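Local coordinates for autophagy-related protein 9 (PDB 7D0I), which scrambles phospholipids between the two membrane leaflets as a homotrimer, enabling vesicles to grow into autophagosomes, at residues F186-Y194 with R278-Y286. The protein carries 1 engineered substitution. Sequence-based numbering, arbitrary orientation.
Sequences FLQQVYTYY and RLWQMREFY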
loop_
_atom_site.group_PDB
_atom_site.type_symbol
_atom_site.label_atom_id
_atom_site.label_comp_id
_atom_site.label_asym_id
_atom_site.label_seq_id
_atom_site.Cartn_x
_atom_site.Cartn_y
_atom_site.Cartn_z
ATOM N N PHE A 186 19.259 31.481 -25.019
ATOM C CA PHE A 186 20.342 30.987 -24.178
ATOM C C PHE A 186 20.011 29.617 -23.604
ATOM O O PHE A 186 20.856 28.717 -23.602
ATOM C CB PHE A 186 20.638 31.979 -23.057
ATOM C CG PHE A 186 21.593 31.457 -22.032
ATOM C CD1 PHE A 186 22.941 31.374 -22.309
ATOM C CD2 PHE A 186 21.142 31.049 -20.793
ATOM C CE1 PHE A 186 23.819 30.891 -21.372
ATOM C CE2 PHE A 186 22.018 30.565 -19.853
ATOM C CZ PHE A 186 23.358 30.487 -20.141
ATOM N N LEU A 187 18.788 29.442 -23.106
ATOM C CA LEU A 187 18.390 28.143 -22.574
ATOM C C LEU A 187 18.330 27.093 -23.672
ATOM O O LEU A 187 18.689 25.934 -23.447
ATOM C CB LEU A 187 17.044 28.254 -21.873
ATOM C CG LEU A 187 17.047 28.887 -20.490
ATOM C CD1 LEU A 187 15.635 28.994 -19.991
ATOM C CD2 LEU A 187 17.868 28.046 -19.556
ATOM N N GLN A 188 17.887 27.476 -24.868
ATOM C CA GLN A 188 17.877 26.524 -25.970
ATOM C C GLN A 188 19.288 26.102 -26.342
ATOM O O GLN A 188 19.519 24.945 -26.698
ATOM C CB GLN A 188 17.171 27.115 -27.185
ATOM C CG GLN A 188 15.703 27.379 -26.980
ATOM C CD GLN A 188 15.032 27.853 -28.238
ATOM O OE1 GLN A 188 15.513 27.606 -29.339
ATOM N NE2 GLN A 188 13.912 28.546 -28.089
ATOM N N GLN A 189 20.249 27.021 -26.260
ATOM C CA GLN A 189 21.623 26.656 -26.576
ATOM C C GLN A 189 22.231 25.789 -25.488
ATOM O O GLN A 189 22.983 24.859 -25.781
ATOM C CB GLN A 189 22.463 27.908 -26.795
ATOM C CG GLN A 189 22.181 28.602 -28.095
ATOM C CD GLN A 189 22.973 29.869 -28.236
ATOM O OE1 GLN A 189 23.905 30.115 -27.475
ATOM N NE2 GLN A 189 22.610 30.691 -29.209
ATOM N N VAL A 190 21.925 26.083 -24.228
ATOM C CA VAL A 190 22.321 25.189 -23.145
ATOM C C VAL A 190 21.792 23.787 -23.402
ATOM O O VAL A 190 22.521 22.797 -23.271
ATOM C CB VAL A 190 21.828 25.739 -21.795
ATOM C CG1 VAL A 190 21.899 24.675 -20.740
ATOM C CG2 VAL A 190 22.652 26.919 -21.381
ATOM N N TYR A 191 20.530 23.684 -23.812
ATOM C CA TYR A 191 19.933 22.372 -24.015
ATOM C C TYR A 191 20.544 21.653 -25.207
ATOM O O TYR A 191 20.792 20.448 -25.142
ATOM C CB TYR A 191 18.429 22.488 -24.186
ATOM C CG TYR A 191 17.777 21.158 -24.397
ATOM C CD1 TYR A 191 17.638 20.269 -23.360
ATOM C CD2 TYR A 191 17.317 20.782 -25.640
ATOM C CE1 TYR A 191 17.062 19.054 -23.547
ATOM C CE2 TYR A 191 16.738 19.567 -25.834
ATOM C CZ TYR A 191 16.617 18.710 -24.783
ATOM O OH TYR A 191 16.039 17.491 -24.967
ATOM N N THR A 192 20.787 22.357 -26.309
ATOM C CA THR A 192 21.368 21.681 -27.460
ATOM C C THR A 192 22.843 21.389 -27.272
ATOM O O THR A 192 23.382 20.524 -27.966
ATOM C CB THR A 192 21.173 22.491 -28.729
ATOM O OG1 THR A 192 21.896 23.717 -28.629
ATOM C CG2 THR A 192 19.717 22.784 -28.935
ATOM N N TYR A 193 23.518 22.082 -26.364
ATOM C CA TYR A 193 24.860 21.664 -25.997
ATOM C C TYR A 193 24.820 20.441 -25.104
ATOM O O TYR A 193 25.728 19.613 -25.155
ATOM C CB TYR A 193 25.600 22.799 -25.299
ATOM C CG TYR A 193 27.049 22.498 -25.035
ATOM C CD1 TYR A 193 28.012 22.763 -25.989
ATOM C CD2 TYR A 193 27.453 21.946 -23.838
ATOM C CE1 TYR A 193 29.332 22.484 -25.757
ATOM C CE2 TYR A 193 28.767 21.664 -23.598
ATOM C CZ TYR A 193 29.703 21.935 -24.559
ATOM O OH TYR A 193 31.024 21.655 -24.321
ATOM N N TYR A 194 23.785 20.313 -24.279
ATOM C CA TYR A 194 23.627 19.094 -23.498
ATOM C C TYR A 194 23.342 17.896 -24.392
ATOM O O TYR A 194 24.017 16.867 -24.298
ATOM C CB TYR A 194 22.515 19.261 -22.476
ATOM C CG TYR A 194 22.050 17.948 -21.927
ATOM C CD1 TYR A 194 22.891 17.165 -21.170
ATOM C CD2 TYR A 194 20.774 17.489 -22.173
ATOM C CE1 TYR A 194 22.478 15.967 -20.678
ATOM C CE2 TYR A 194 20.353 16.291 -21.682
ATOM C CZ TYR A 194 21.208 15.534 -20.934
ATOM O OH TYR A 194 20.796 14.330 -20.432
ATOM N N ARG A 278 30.382 30.120 -30.775
ATOM C CA ARG A 278 29.270 30.024 -29.836
ATOM C C ARG A 278 29.346 28.728 -29.040
ATOM O O ARG A 278 29.060 28.704 -27.837
ATOM C CB ARG A 278 27.952 30.121 -30.592
ATOM C CG ARG A 278 26.728 29.989 -29.727
ATOM C CD ARG A 278 25.502 29.725 -30.576
ATOM N NE ARG A 278 25.646 28.520 -31.389
ATOM C CZ ARG A 278 25.468 27.286 -30.933
ATOM N NH1 ARG A 278 25.614 26.252 -31.744
ATOM N NH2 ARG A 278 25.150 27.082 -29.662
ATOM N N LEU A 279 29.737 27.638 -29.702
ATOM C CA LEU A 279 29.976 26.389 -28.993
ATOM C C LEU A 279 31.056 26.559 -27.938
ATOM O O LEU A 279 30.950 26.003 -26.843
ATOM C CB LEU A 279 30.374 25.291 -29.969
ATOM C CG LEU A 279 29.259 24.688 -30.805
ATOM C CD1 LEU A 279 29.816 23.568 -31.643
ATOM C CD2 LEU A 279 28.186 24.183 -29.886
ATOM N N TRP A 280 32.107 27.320 -28.248
ATOM C CA TRP A 280 33.149 27.507 -27.244
ATOM C C TRP A 280 32.635 28.307 -26.056
ATOM O O TRP A 280 32.956 27.995 -24.901
ATOM C CB TRP A 280 34.370 28.191 -27.849
ATOM C CG TRP A 280 35.518 28.164 -26.902
ATOM C CD1 TRP A 280 35.833 29.101 -25.964
ATOM C CD2 TRP A 280 36.489 27.125 -26.774
ATOM N NE1 TRP A 280 36.949 28.716 -25.269
ATOM C CE2 TRP A 280 37.371 27.505 -25.747
ATOM C CE3 TRP A 280 36.704 25.913 -27.434
ATOM C CZ2 TRP A 280 38.451 26.719 -25.367
ATOM C CZ3 TRP A 280 37.771 25.135 -27.056
ATOM C CH2 TRP A 280 38.632 25.541 -26.031
ATOM N N GLN A 281 31.857 29.355 -26.320
ATOM C CA GLN A 281 31.258 30.118 -25.229
ATOM C C GLN A 281 30.417 29.216 -24.337
ATOM O O GLN A 281 30.492 29.297 -23.104
ATOM C CB GLN A 281 30.405 31.256 -25.783
ATOM C CG GLN A 281 31.168 32.268 -26.605
ATOM C CD GLN A 281 31.993 33.205 -25.755
ATOM O OE1 GLN A 281 31.824 33.269 -24.539
ATOM N NE2 GLN A 281 32.893 33.943 -26.393
ATOM N N MET A 282 29.622 28.335 -24.946
ATOM C CA MET A 282 28.767 27.461 -24.149
ATOM C C MET A 282 29.575 26.412 -23.398
ATOM O O MET A 282 29.224 26.055 -22.271
ATOM C CB MET A 282 27.716 26.804 -25.034
ATOM C CG MET A 282 26.669 26.034 -24.266
ATOM S SD MET A 282 25.862 27.019 -23.005
ATOM C CE MET A 282 25.150 28.306 -24.015
ATOM N N ARG A 283 30.660 25.919 -23.990
ATOM C CA ARG A 283 31.522 24.982 -23.277
ATOM C C ARG A 283 32.146 25.639 -22.058
ATOM O O ARG A 283 32.250 25.022 -20.990
ATOM C CB ARG A 283 32.607 24.453 -24.207
ATOM C CG ARG A 283 33.662 23.635 -23.500
ATOM C CD ARG A 283 34.746 23.194 -24.457
ATOM N NE ARG A 283 35.845 22.541 -23.759
ATOM C CZ ARG A 283 36.855 23.191 -23.196
ATOM N NH1 ARG A 283 36.902 24.515 -23.250
ATOM N NH2 ARG A 283 37.816 22.523 -22.577
ATOM N N GLU A 284 32.572 26.896 -22.197
ATOM C CA GLU A 284 33.088 27.620 -21.041
ATOM C C GLU A 284 32.013 27.788 -19.979
ATOM O O GLU A 284 32.271 27.580 -18.790
ATOM C CB GLU A 284 33.643 28.977 -21.465
ATOM C CG GLU A 284 34.936 28.893 -22.252
ATOM C CD GLU A 284 36.055 28.245 -21.465
ATOM O OE1 GLU A 284 36.079 28.388 -20.225
ATOM O OE2 GLU A 284 36.917 27.590 -22.086
ATOM N N PHE A 285 30.798 28.158 -20.388
ATOM C CA PHE A 285 29.717 28.282 -19.415
ATOM C C PHE A 285 29.435 26.961 -18.717
ATOM O O PHE A 285 29.046 26.949 -17.545
ATOM C CB PHE A 285 28.449 28.799 -20.086
ATOM C CG PHE A 285 27.264 28.853 -19.171
ATOM C CD1 PHE A 285 26.346 27.825 -19.142
ATOM C CD2 PHE A 285 27.071 29.931 -18.336
ATOM C CE1 PHE A 285 25.261 27.871 -18.297
ATOM C CE2 PHE A 285 25.985 29.982 -17.492
ATOM C CZ PHE A 285 25.080 28.951 -17.474
ATOM N N TYR A 286 29.611 25.843 -19.415
ATOM C CA TYR A 286 29.349 24.547 -18.799
ATOM C C TYR A 286 30.434 24.185 -17.800
ATOM O O TYR A 286 30.142 23.738 -16.686
ATOM C CB TYR A 286 29.227 23.465 -19.873
ATOM C CG TYR A 286 27.804 23.066 -20.168
ATOM C CD1 TYR A 286 27.246 21.943 -19.591
ATOM C CD2 TYR A 286 27.016 23.822 -21.011
ATOM C CE1 TYR A 286 25.955 21.585 -19.852
ATOM C CE2 TYR A 286 25.728 23.469 -21.274
ATOM C CZ TYR A 286 25.202 22.353 -20.692
ATOM O OH TYR A 286 23.908 22.008 -20.963
#
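Phe186 drives its ring edge, CZ foremost, onto the face of Phe285 in a T-shaped pair, the planes 84° apart and the centroids 5.0 Å from each other. Trp177 meets both of these rings and extends the aromatic cluster. One turn on, Gln189 lies across Arg278: its amide rests against the aliphatic part of the arginine, with NE2 3.3 Å from Arg278 CD, while NH1 of that arginine forms a salt bridge with Asp275. Val190 works with side chain and backbone alike. Its CG2 sits 3.6 Å from Met282 SD, and its carbonyl oxygen accepts a hydrogen bond from Tyr286 OH at 2.8 Å. That hydroxyl stands above the carbonyl plane, on the opposite face from Tyr194 N, the helical donor that shares the same oxygen. Helix 183-195, which precedes the first membrane-spanning helix, crosses the cytoplasmic end of the long helix 253-289 nearly at right angles (-84°), the axes 10.4 Å apart. Knobs-into-holes packing runs in both directions: Met282, its chain bent at chi2 and chi3, fills the hole among Phe186, Gln189, Val190 and Tyr193, and Tyr193 in return enters the one formed by Leu279, Met282, Arg283 and Tyr286. Tyr193, whose ring is carried away from its own N by a chi1 of -173°, slides past Met282, CB 3.6 Å from Met282 CG, and puts CD2 over the face of the Tyr286 ring; the two rings are tilted obliquely to each other. Farther out, its hydroxyl reaches the CB and CG of Arg283 and accepts a weak hydrogen bond from Leu199 N, at the start of helix 198-223. Tyr194 brings just its CB near Tyr286 OH.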